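PDB 4ZOH: putative oxidoreductase FAD-binding subunit from Sulfolobus tokodaii, which binds FAD and probably passes electrons as the flavoprotein subunit of a molybdopterin-dependent oxidoreductase of the xanthine and CO dehydrogenase family. Local coordinates for residues S60-D65 and A73-Y78; L68-A73 and E163-T168; I85-E90 and I124-K129. All blocks are in the same frame, centred on the assembly; numbering follows the deposited sequence.

Overall arrangement
From the N terminus, the first segment in contact carries strand 62-64, and the chain turns back along strand 68-72. Interaction 1 closes the short loop around this hairpin by bringing residues 73-78, which lead into helix 77-81, back against residues 60-62. Interaction 2 starts inside that loop, at residues 68-73, and ends far along at 163-168. It therefore crosses interaction 1, shares Ala73 with it, and joins the hairpin to strand 160-167 of the same sheet. Interaction 3 is nested within the long loop that interaction 2 closes. It packs the start of helix 88-93 against the end of helix 119-125, and Gln165 O meets Lys129 N where interactions 2 and 3 adjoin.

Interaction 1 of 3, residues S60-D65 and A73-Y78; sequences SYITKD and ALTTHY. With FAD (flavin-adenine dinucleotide), chain H.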
loop_
_atom_site.group_PDB
_atom_site.type_symbol
_atom_site.label_atom_id
_atom_site.label_comp_id
_atom_site.label_asym_id
_atom_site.label_seq_id
_atom_site.Cartn_x
_atom_site.Cartn_y
_atom_site.Cartn_z
ATOM N N SER B 60 -38.003 -7.326 -24.633
ATOM C CA SER B 60 -36.976 -7.459 -25.606
ATOM C C SER B 60 -37.357 -8.571 -26.584
ATOM O O SER B 60 -37.477 -9.725 -26.180
ATOM C CB SER B 60 -35.650 -7.733 -24.904
ATOM O OG SER B 60 -34.734 -8.132 -25.877
ATOM N N TYR B 61 -37.560 -8.229 -27.858
ATOM C CA TYR B 61 -38.035 -9.205 -28.881
ATOM C C TYR B 61 -38.120 -8.612 -30.290
ATOM O O TYR B 61 -38.426 -7.447 -30.426
ATOM C CB TYR B 61 -39.403 -9.749 -28.480
ATOM C CG TYR B 61 -40.453 -8.679 -28.316
ATOM C CD1 TYR B 61 -41.172 -8.211 -29.425
ATOM C CD2 TYR B 61 -40.778 -8.144 -27.058
ATOM C CE1 TYR B 61 -42.143 -7.205 -29.297
ATOM C CE2 TYR B 61 -41.789 -7.152 -26.923
ATOM C CZ TYR B 61 -42.458 -6.697 -28.072
ATOM O OH TYR B 61 -43.446 -5.721 -28.022
ATOM N N ILE B 62 -37.818 -9.400 -31.318
ATOM C CA ILE B 62 -38.123 -9.004 -32.731
ATOM C C ILE B 62 -39.233 -9.943 -33.223
ATOM O O ILE B 62 -39.008 -11.126 -33.316
ATOM C CB ILE B 62 -36.905 -9.128 -33.727
ATOM C CG1 ILE B 62 -35.641 -8.318 -33.310
ATOM C CG2 ILE B 62 -37.327 -8.764 -35.145
ATOM C CD1 ILE B 62 -35.957 -6.910 -32.873
ATOM N N THR B 63 -40.430 -9.430 -33.498
ATOM C CA THR B 63 -41.495 -10.298 -34.013
ATOM C C THR B 63 -41.994 -9.798 -35.388
ATOM O O THR B 63 -42.355 -8.637 -35.521
ATOM C CB THR B 63 -42.688 -10.396 -33.025
ATOM O OG1 THR B 63 -42.196 -10.830 -31.764
ATOM C CG2 THR B 63 -43.699 -11.432 -33.475
ATOM N N LYS B 64 -42.015 -10.698 -36.373
ATOM C CA LYS B 64 -42.686 -10.493 -37.663
ATOM C C LYS B 64 -44.141 -10.964 -37.574
ATOM O O LYS B 64 -44.404 -12.151 -37.518
ATOM C CB LYS B 64 -41.936 -11.226 -38.777
ATOM C CG LYS B 64 -42.172 -10.713 -40.191
ATOM C CD LYS B 64 -41.216 -11.471 -41.106
ATOM C CE LYS B 64 -41.474 -11.236 -42.593
ATOM N NZ LYS B 64 -40.188 -11.259 -43.355
ATOM N N ASP B 65 -45.053 -9.998 -37.550
ATOM C CA ASP B 65 -46.480 -10.172 -37.261
ATOM C C ASP B 65 -47.272 -9.709 -38.503
ATOM O O ASP B 65 -47.754 -8.570 -38.574
ATOM C CB ASP B 65 -46.831 -9.343 -35.995
ATOM C CG ASP B 65 -48.281 -9.560 -35.469
ATOM O OD1 ASP B 65 -48.622 -8.907 -34.448
ATOM O OD2 ASP B 65 -49.077 -10.347 -36.033
ATOM N N ALA B 73 -39.255 -2.604 -26.837
ATOM C CA ALA B 73 -38.453 -1.462 -26.477
ATOM C C ALA B 73 -37.084 -1.776 -25.857
ATOM O O ALA B 73 -36.190 -0.956 -25.962
ATOM C CB ALA B 73 -39.211 -0.505 -25.564
ATOM N N LEU B 74 -36.927 -2.912 -25.193
ATOM C CA LEU B 74 -35.679 -3.182 -24.492
ATOM C C LEU B 74 -34.713 -3.917 -25.407
ATOM O O LEU B 74 -33.599 -4.220 -24.979
ATOM C CB LEU B 74 -35.880 -3.966 -23.189
ATOM C CG LEU B 74 -36.382 -3.251 -21.930
ATOM C CD1 LEU B 74 -36.135 -4.181 -20.762
ATOM C CD2 LEU B 74 -35.736 -1.920 -21.648
ATOM N N THR B 75 -35.094 -4.138 -26.673
ATOM C CA THR B 75 -34.188 -4.765 -27.655
ATOM C C THR B 75 -33.039 -3.854 -27.927
ATOM O O THR B 75 -33.215 -2.626 -28.132
ATOM C CB THR B 75 -34.936 -5.108 -28.947
ATOM O OG1 THR B 75 -36.236 -5.510 -28.566
ATOM C CG2 THR B 75 -34.283 -6.275 -29.720
ATOM N N THR B 76 -31.846 -4.445 -27.845
ATOM C CA THR B 76 -30.592 -3.689 -27.944
ATOM C C THR B 76 -30.221 -3.462 -29.416
ATOM O O THR B 76 -30.630 -4.233 -30.330
ATOM C CB THR B 76 -29.440 -4.444 -27.278
ATOM O OG1 THR B 76 -29.190 -5.644 -28.006
ATOM C CG2 THR B 76 -29.687 -4.760 -25.706
ATOM N N HIS B 77 -29.369 -2.468 -29.624
ATOM C CA HIS B 77 -28.787 -2.172 -30.941
ATOM C C HIS B 77 -28.183 -3.382 -31.558
ATOM O O HIS B 77 -28.347 -3.667 -32.793
ATOM C CB HIS B 77 -27.716 -1.033 -30.869
ATOM C CG HIS B 77 -28.190 0.211 -30.151
ATOM N ND1 HIS B 77 -29.493 0.655 -30.212
ATOM C CD2 HIS B 77 -27.543 1.083 -29.340
ATOM C CE1 HIS B 77 -29.628 1.766 -29.504
ATOM N NE2 HIS B 77 -28.466 2.039 -28.946
ATOM N N TYR B 78 -27.458 -4.105 -30.717
ATOM C CA TYR B 78 -26.729 -5.276 -31.216
ATOM C C TYR B 78 -27.721 -6.284 -31.799
ATOM O O TYR B 78 -27.489 -6.823 -32.890
ATOM C CB TYR B 78 -25.854 -5.945 -30.129
ATOM C CG TYR B 78 -25.249 -7.276 -30.560
ATOM C CD1 TYR B 78 -24.037 -7.322 -31.227
ATOM C CD2 TYR B 78 -25.893 -8.503 -30.264
ATOM C CE1 TYR B 78 -23.469 -8.529 -31.596
ATOM C CE2 TYR B 78 -25.331 -9.736 -30.635
ATOM C CZ TYR B 78 -24.119 -9.734 -31.292
ATOM O OH TYR B 78 -23.527 -10.915 -31.639
HETATM P PA FAD H . -31.155 5.074 -21.389
HETATM O O1A FAD H . -29.885 5.851 -21.313
HETATM O O2A FAD H . -31.469 4.013 -20.422
HETATM O O5B FAD H . -32.370 6.055 -21.340
HETATM C C5B FAD H . -32.360 7.266 -22.157
HETATM C C4B FAD H . -33.730 8.100 -21.880
HETATM O O4B FAD H . -34.952 7.303 -22.152
HETATM C C3B FAD H . -33.809 8.400 -20.388
HETATM O O3B FAD H . -34.348 9.686 -20.209
HETATM C C2B FAD H . -34.706 7.288 -19.795
HETATM O O2B FAD H . -35.386 7.657 -18.589
HETATM C C1B FAD H . -35.719 7.105 -20.873
HETATM N N9A FAD H . -36.170 5.774 -21.263
HETATM C C8A FAD H . -35.448 4.681 -21.502
HETATM N N7A FAD H . -36.266 3.693 -21.932
HETATM C C5A FAD H . -37.524 4.195 -21.967
HETATM C C6A FAD H . -38.781 3.673 -22.340
HETATM N N6A FAD H . -38.829 2.417 -22.777
HETATM N N1A FAD H . -39.880 4.444 -22.245
HETATM C C2A FAD H . -39.811 5.748 -21.867
HETATM N N3A FAD H . -38.634 6.266 -21.501
HETATM C C4A FAD H . -37.472 5.519 -21.545
HETATM N N1 FAD H . -26.651 6.918 -30.379
HETATM C C2 FAD H . -26.800 7.062 -31.755
HETATM O O2 FAD H . -27.916 7.143 -32.225
HETATM N N3 FAD H . -25.715 7.105 -32.577
HETATM C C4 FAD H . -24.459 7.034 -32.073
HETATM O O4 FAD H . -23.513 7.031 -32.868
HETATM C C4X FAD H . -24.289 6.922 -30.676
HETATM N N5 FAD H . -23.014 6.843 -30.160
HETATM C C5X FAD H . -22.859 6.754 -28.744
HETATM C C6 FAD H . -21.566 6.739 -28.232
HETATM C C7 FAD H . -21.368 6.619 -26.848
HETATM C C7M FAD H . -19.904 6.603 -26.355
HETATM C C8 FAD H . -22.478 6.550 -25.981
HETATM C C8M FAD H . -22.340 6.452 -24.437
HETATM C C9 FAD H . -23.786 6.617 -26.494
HETATM C C9A FAD H . -23.973 6.697 -27.876
HETATM N N10 FAD H . -25.266 6.762 -28.440
HETATM C C10 FAD H . -25.388 6.865 -29.839
HETATM C "C1'" FAD H . -26.475 6.726 -27.624
HETATM C "C2'" FAD H . -26.935 5.277 -27.374
HETATM O "O2'" FAD H . -27.503 4.775 -28.602
HETATM C "C3'" FAD H . -27.932 5.161 -26.187
HETATM O "O3'" FAD H . -27.986 3.767 -25.877
HETATM C "C4'" FAD H . -29.333 5.648 -26.518
HETATM O "O4'" FAD H . -29.237 6.979 -27.025
HETATM C "C5'" FAD H . -30.264 5.631 -25.285
HETATM O "O5'" FAD H . -30.736 4.262 -25.171
HETATM P P FAD H . -30.578 3.489 -23.807
HETATM O O1P FAD H . -31.377 2.231 -23.899
HETATM O O2P FAD H . -29.147 3.354 -23.449
HETATM O O3P FAD H . -31.346 4.516 -22.885
HETATM O O HOH W 1 -32.035 -7.112 -26.838
#
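Ser60, Tyr61 and Ile62 meet the turn after strand 68-72 mainly through Leu74 and Thr75, an example of how one short connection can serve a sheet edge and a cofactor pocket together. At its start, Ala73 faces the cofactor, with CB 4.1 Å from N6A of the FAD adenine. Leu74 then brings CB within 4.1 Å of Ser60 CB, a simple van der Waals contact. Thr75 is the pivot. With chi1 at -36°, OG1 lies beside its own backbone N and receives Tyr61 N at 3.1 Å, the N-H pointing at it with an angle of 157°. The same hydroxyl is bonded to Gly72 O, so it links both arms of the hairpin. The other branch serves a different purpose: CG2, anti to the backbone N, meets Ile62 CD1 at 3.6 Å, the two side chains crossing at about a right angle next to Ile80 of helix 77-81. At Thr76 the link becomes water-mediated. Thr76 N donates to a water at 2.9 Å, and Ser60 OG is hydrogen-bonded to that water at 3.0 Å. Thr76 is also the N-cap of helix 77-81, its OG1 capping Asn79 N. His77, the first helical residue after the cap, reaches the flavin cofactor: NE2 is hydrogen-bonded to ribityl O2' at 2.9 Å, and ND1 is bonded to Tyr119 OH, which fixes the turn of the imidazole from both nitrogens. Tyr78 faces another protein chain, where its OH is bonded to an acidic side chain. Chemically, a threonine hydroxyl gripped by two backbone groups and a water that takes up a backbone N-H tie the turn to the residues leading into strand 62-64, and so fix the chain just before His77.

Interaction 2 of 3, residues L68-A73 and E163-T168; sequences LYKIGA and EIQVPT
Tyr69 and Val166 form one of two hydrogen-bonded pairs in this antiparallel strand pairing, which lies within the five-stranded sheet of the FAD-binding domain; Ile71 and Ile164 form the other. Tyr69 N is 2.9 Å from Val166 O and Ile71 N 2.7 Å from Ile164 O, and in both pairs the return bond completes the ring. The two faces of the sheet are chemically distinct. On the apolar one, Tyr69 CB rests 3.8 Å from Val166 CG2, and Ile71 CD1 reaches towards the methyls of Val166 and Ile164; helices 106-112 and 119-125 pack over this side. The Tyr69 ring makes a CH-pi contact, with Thr168 CG2 above one face, 4.0 Å from the ring centroid, while Pro167 O lies at the ring edge. On the other face, Glu163 sets CG anti to its backbone N (chi1 -169°) and stays extended, which carries the carboxylate across to Lys70, whose CB is 3.2 Å from Glu163 OE2. Their charged ends do not touch, Lys70 NZ lying 4.7 Å from Glu163 OE1; the ammonium pairs with Asp65, and the carboxylate with Tyr61 OH at OE2 and Lys131 at OE1. Leu68 takes an unusual chi1 of -102°, off the staggered positions, and lays CD2 against Gln165, 3.6 Å from its OE1. The other end of that amide is used within the strand: Gln165 NE2 meets Glu163 OE1 at 3.0 Å on the anti side, 25° out of the carboxylate plane.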
loop_
_atom_site.group_PDB
_atom_site.type_symbol
_atom_site.label_atom_id
_atom_site.label_comp_id
_atom_site.label_asym_id
_atom_site.label_seq_id
_atom_site.Cartn_x
_atom_site.Cartn_y
_atom_site.Cartn_z
ATOM N N LEU B 68 -45.784 -6.542 -40.431
ATOM C CA LEU B 68 -45.152 -5.685 -39.432
ATOM C C LEU B 68 -44.073 -6.465 -38.723
ATOM O O LEU B 68 -44.261 -7.629 -38.410
ATOM C CB LEU B 68 -46.170 -5.195 -38.426
ATOM C CG LEU B 68 -46.658 -3.756 -38.614
ATOM C CD1 LEU B 68 -47.441 -3.604 -39.889
ATOM C CD2 LEU B 68 -47.522 -3.339 -37.421
ATOM N N TYR B 69 -42.926 -5.835 -38.516
ATOM C CA TYR B 69 -42.030 -6.223 -37.437
ATOM C C TYR B 69 -42.421 -5.471 -36.170
ATOM O O TYR B 69 -42.656 -4.246 -36.214
ATOM C CB TYR B 69 -40.616 -5.871 -37.775
ATOM C CG TYR B 69 -39.953 -6.720 -38.821
ATOM C CD1 TYR B 69 -39.498 -7.985 -38.503
ATOM C CD2 TYR B 69 -39.710 -6.207 -40.139
ATOM C CE1 TYR B 69 -38.809 -8.751 -39.439
ATOM C CE2 TYR B 69 -39.047 -6.971 -41.099
ATOM C CZ TYR B 69 -38.602 -8.230 -40.739
ATOM O OH TYR B 69 -37.954 -9.018 -41.628
ATOM N N LYS B 70 -42.551 -6.220 -35.070
ATOM C CA LYS B 70 -42.773 -5.627 -33.759
ATOM C C LYS B 70 -41.506 -5.845 -32.925
ATOM O O LYS B 70 -40.942 -6.963 -32.873
ATOM C CB LYS B 70 -44.022 -6.202 -33.095
ATOM C CG LYS B 70 -45.207 -6.217 -34.032
ATOM C CD LYS B 70 -46.501 -6.201 -33.289
ATOM C CE LYS B 70 -47.612 -6.022 -34.300
ATOM N NZ LYS B 70 -48.887 -6.002 -33.570
ATOM N N ILE B 71 -41.024 -4.732 -32.355
ATOM C CA ILE B 71 -39.702 -4.702 -31.756
ATOM C C ILE B 71 -39.892 -4.267 -30.332
ATOM O O ILE B 71 -40.354 -3.139 -30.086
ATOM C CB ILE B 71 -38.724 -3.723 -32.471
ATOM C CG1 ILE B 71 -38.580 -4.081 -33.930
ATOM C CG2 ILE B 71 -37.343 -3.690 -31.753
ATOM C CD1 ILE B 71 -38.400 -2.842 -34.751
ATOM N N GLY B 72 -39.516 -5.128 -29.394
ATOM C CA GLY B 72 -39.651 -4.735 -27.973
ATOM C C GLY B 72 -38.770 -3.536 -27.665
ATOM O O GLY B 72 -37.631 -3.484 -28.146
ATOM N N ALA B 73 -39.255 -2.604 -26.837
ATOM C CA ALA B 73 -38.453 -1.462 -26.477
ATOM C C ALA B 73 -37.084 -1.776 -25.857
ATOM O O ALA B 73 -36.190 -0.956 -25.962
ATOM C CB ALA B 73 -39.211 -0.505 -25.564
ATOM N N GLU B 163 -42.882 -0.730 -27.420
ATOM C CA GLU B 163 -42.781 -1.379 -28.757
ATOM C C GLU B 163 -42.626 -0.405 -29.884
ATOM O O GLU B 163 -43.213 0.674 -29.875
ATOM C CB GLU B 163 -43.966 -2.285 -29.035
ATOM C CG GLU B 163 -43.848 -3.184 -30.248
ATOM C CD GLU B 163 -45.106 -4.036 -30.382
ATOM O OE1 GLU B 163 -46.173 -3.476 -30.690
ATOM O OE2 GLU B 163 -45.052 -5.259 -30.162
ATOM N N ILE B 164 -41.787 -0.790 -30.831
ATOM C CA ILE B 164 -41.647 -0.065 -32.072
ATOM C C ILE B 164 -42.147 -1.009 -33.146
ATOM O O ILE B 164 -41.789 -2.244 -33.135
ATOM C CB ILE B 164 -40.179 0.403 -32.362
ATOM C CG1 ILE B 164 -39.721 1.513 -31.395
ATOM C CG2 ILE B 164 -40.100 1.062 -33.746
ATOM C CD1 ILE B 164 -39.570 1.111 -29.928
ATOM N N GLN B 165 -43.011 -0.446 -34.019
ATOM C CA GLN B 165 -43.561 -1.162 -35.241
ATOM C C GLN B 165 -43.139 -0.526 -36.563
ATOM O O GLN B 165 -43.149 0.714 -36.737
ATOM C CB GLN B 165 -45.076 -1.134 -35.196
ATOM C CG GLN B 165 -45.710 -2.013 -34.120
ATOM C CD GLN B 165 -47.104 -1.514 -33.831
ATOM O OE1 GLN B 165 -47.761 -0.982 -34.735
ATOM N NE2 GLN B 165 -47.552 -1.626 -32.576
ATOM N N VAL B 166 -42.741 -1.375 -37.487
ATOM C CA VAL B 166 -42.325 -0.950 -38.824
ATOM C C VAL B 166 -42.895 -1.968 -39.839
ATOM O O VAL B 166 -43.044 -3.152 -39.504
ATOM C CB VAL B 166 -40.766 -0.877 -38.961
ATOM C CG1 VAL B 166 -40.176 0.284 -38.130
ATOM C CG2 VAL B 166 -40.085 -2.217 -38.683
ATOM N N PRO B 167 -43.187 -1.527 -41.090
ATOM C CA PRO B 167 -43.566 -2.488 -42.137
ATOM C C PRO B 167 -42.377 -3.409 -42.425
ATOM O O PRO B 167 -41.230 -3.086 -42.066
ATOM C CB PRO B 167 -43.852 -1.584 -43.354
ATOM C CG PRO B 167 -44.149 -0.233 -42.764
ATOM C CD PRO B 167 -43.218 -0.131 -41.577
ATOM N N THR B 168 -42.613 -4.528 -43.101
ATOM C CA THR B 168 -41.545 -5.501 -43.345
ATOM C C THR B 168 -40.634 -5.253 -44.539
ATOM O O THR B 168 -39.575 -5.891 -44.652
ATOM C CB THR B 168 -42.077 -6.927 -43.463
ATOM O OG1 THR B 168 -43.194 -6.907 -44.330
ATOM C CG2 THR B 168 -42.519 -7.390 -42.130
#

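Interaction 3 of 3, residues I85-E90 and I124-K129; sequences IPLLSE and IAMDAK
The backbones stay well apart, Leu87 and Met126 having their CA atoms 8.5 Å from each other, with Leu87 (phi 66°) as the N-cap residue of helix 88-93 and the chain leaving helix 119-125 through a Schellman motif at Asp127, so the gap is bridged by side chains. Met126 does most of the bridging. Its chain is extended from CA to SD and then bends at chi3, 97°, which turns the CE methyl into the hollow between Ile85, Pro86 and Leu88. There Met126 CE lies 4.0 Å from Ile85 CG2, 3.9 Å from Leu88 CB and 3.3 Å from Pro86 O; that carbonyl is already engaged by Leu88 N. The sulfur leans on the same residue, Met126 SD being 3.9 Å from Leu88 CB. Leu87 comes alongside in the opposite direction. Its CG is anti to the backbone N, which sends Leu87 CD2 past the methionine to 4.2 Å from Met126 CG and 4.4 Å from Ala125 CB. Cutting Met126 back to an alanine is likely to leave a gap between Ile85 CG2 and Leu88 CB, where the CE methyl now sits, and to deprive Leu87 CD2 of its contact with the methionine CG. The turn that forms this hollow is fixed by Ser89 OG, which accepts Ile85 N at 2.9 Å and is also bonded to Ile80 O. The contact is plain apolar packing set between two sheets: Ile85 and Leu88 reach Ile71 of strand 68-72, Leu87 and Met126 meet Leu194 of strand 189-198, Leu87 and Leu88 touch Ala122 of helix 119-125, and Phe169 packs on both Pro86 and Met126.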
loop_
_atom_site.group_PDB
_atom_site.type_symbol
_atom_site.label_atom_id
_atom_site.label_comp_id
_atom_site.label_asym_id
_atom_site.label_seq_id
_atom_site.Cartn_x
_atom_site.Cartn_y
_atom_site.Cartn_z
ATOM N N ILE B 85 -33.886 -6.896 -40.438
ATOM C CA ILE B 85 -34.920 -5.948 -40.791
ATOM C C ILE B 85 -34.337 -4.994 -41.821
ATOM O O ILE B 85 -33.249 -4.377 -41.550
ATOM C CB ILE B 85 -35.428 -5.160 -39.602
ATOM C CG1 ILE B 85 -35.789 -6.145 -38.458
ATOM C CG2 ILE B 85 -36.571 -4.201 -40.028
ATOM C CD1 ILE B 85 -36.437 -5.454 -37.275
ATOM N N PRO B 86 -35.000 -4.889 -43.017
ATOM C CA PRO B 86 -34.514 -4.024 -44.075
ATOM C C PRO B 86 -34.322 -2.604 -43.562
ATOM O O PRO B 86 -35.185 -2.109 -42.856
ATOM C CB PRO B 86 -35.652 -4.107 -45.116
ATOM C CG PRO B 86 -36.123 -5.534 -44.994
ATOM C CD PRO B 86 -36.098 -5.766 -43.493
ATOM N N LEU B 87 -33.190 -1.982 -43.929
ATOM C CA LEU B 87 -32.752 -0.623 -43.428
ATOM C C LEU B 87 -32.405 -0.517 -41.906
ATOM O O LEU B 87 -31.347 0.007 -41.537
ATOM C CB LEU B 87 -33.732 0.501 -43.818
ATOM C CG LEU B 87 -33.302 1.895 -43.429
ATOM C CD1 LEU B 87 -32.016 2.324 -44.133
ATOM C CD2 LEU B 87 -34.382 2.928 -43.682
ATOM N N LEU B 88 -33.339 -0.946 -41.072
ATOM C CA LEU B 88 -33.271 -0.752 -39.644
ATOM C C LEU B 88 -32.059 -1.487 -39.007
ATOM O O LEU B 88 -31.331 -0.904 -38.217
ATOM C CB LEU B 88 -34.615 -1.143 -38.967
ATOM C CG LEU B 88 -34.654 -0.684 -37.474
ATOM C CD1 LEU B 88 -34.543 0.839 -37.447
ATOM C CD2 LEU B 88 -35.894 -1.126 -36.684
ATOM N N SER B 89 -31.862 -2.742 -39.376
ATOM C CA SER B 89 -30.716 -3.508 -38.899
ATOM C C SER B 89 -29.395 -2.889 -39.266
ATOM O O SER B 89 -28.484 -2.806 -38.426
ATOM C CB SER B 89 -30.761 -4.927 -39.386
ATOM O OG SER B 89 -31.891 -5.566 -38.818
ATOM N N GLU B 90 -29.272 -2.475 -40.526
ATOM C CA GLU B 90 -28.033 -1.837 -40.921
ATOM C C GLU B 90 -27.831 -0.491 -40.168
ATOM O O GLU B 90 -26.718 -0.185 -39.757
ATOM C CB GLU B 90 -27.994 -1.657 -42.412
ATOM C CG GLU B 90 -26.797 -0.873 -42.937
ATOM C CD GLU B 90 -26.870 -0.703 -44.438
ATOM O OE1 GLU B 90 -27.217 -1.703 -45.095
ATOM O OE2 GLU B 90 -26.614 0.405 -44.941
ATOM N N ILE B 124 -38.223 7.445 -39.548
ATOM C CA ILE B 124 -39.117 8.386 -40.237
ATOM C C ILE B 124 -39.389 7.901 -41.653
ATOM O O ILE B 124 -40.500 8.037 -42.141
ATOM C CB ILE B 124 -38.648 9.866 -40.153
ATOM C CG1 ILE B 124 -39.795 10.836 -40.501
ATOM C CG2 ILE B 124 -37.444 10.125 -41.004
ATOM C CD1 ILE B 124 -40.559 11.338 -39.297
ATOM N N ALA B 125 -38.365 7.289 -42.254
ATOM C CA ALA B 125 -38.412 6.755 -43.617
ATOM C C ALA B 125 -39.325 5.557 -43.692
ATOM O O ALA B 125 -40.001 5.331 -44.700
ATOM C CB ALA B 125 -37.034 6.372 -44.078
ATOM N N MET B 126 -39.324 4.781 -42.615
ATOM C CA MET B 126 -40.117 3.594 -42.518
ATOM C C MET B 126 -41.601 3.844 -42.121
ATOM O O MET B 126 -42.391 2.906 -42.132
ATOM C CB MET B 126 -39.414 2.658 -41.549
ATOM C CG MET B 126 -38.139 2.086 -42.123
ATOM S SD MET B 126 -37.180 1.118 -40.944
ATOM C CE MET B 126 -37.684 -0.604 -41.312
ATOM N N ASP B 127 -41.986 5.079 -41.782
ATOM C CA ASP B 127 -43.328 5.309 -41.145
ATOM C C ASP B 127 -43.533 4.380 -39.937
ATOM O O ASP B 127 -44.624 3.811 -39.717
ATOM C CB ASP B 127 -44.566 5.226 -42.100
ATOM C CG ASP B 127 -44.367 5.947 -43.443
ATOM O OD1 ASP B 127 -43.968 7.132 -43.448
ATOM O OD2 ASP B 127 -44.580 5.291 -44.499
ATOM N N ALA B 128 -42.453 4.229 -39.156
ATOM C CA ALA B 128 -42.491 3.506 -37.896
ATOM C C ALA B 128 -43.606 4.016 -36.985
ATOM O O ALA B 128 -43.979 5.227 -37.052
ATOM C CB ALA B 128 -41.159 3.655 -37.186
ATOM N N LYS B 129 -44.112 3.109 -36.123
ATOM C CA LYS B 129 -45.004 3.524 -35.017
ATOM C C LYS B 129 -44.505 3.070 -33.628
ATOM O O LYS B 129 -43.903 1.999 -33.494
ATOM C CB LYS B 129 -46.413 2.933 -35.207
ATOM C CG LYS B 129 -47.168 3.384 -36.450
ATOM C CD LYS B 129 -48.565 2.724 -36.496
ATOM C CE LYS B 129 -49.299 2.987 -37.811
ATOM N NZ LYS B 129 -49.214 4.425 -38.200
#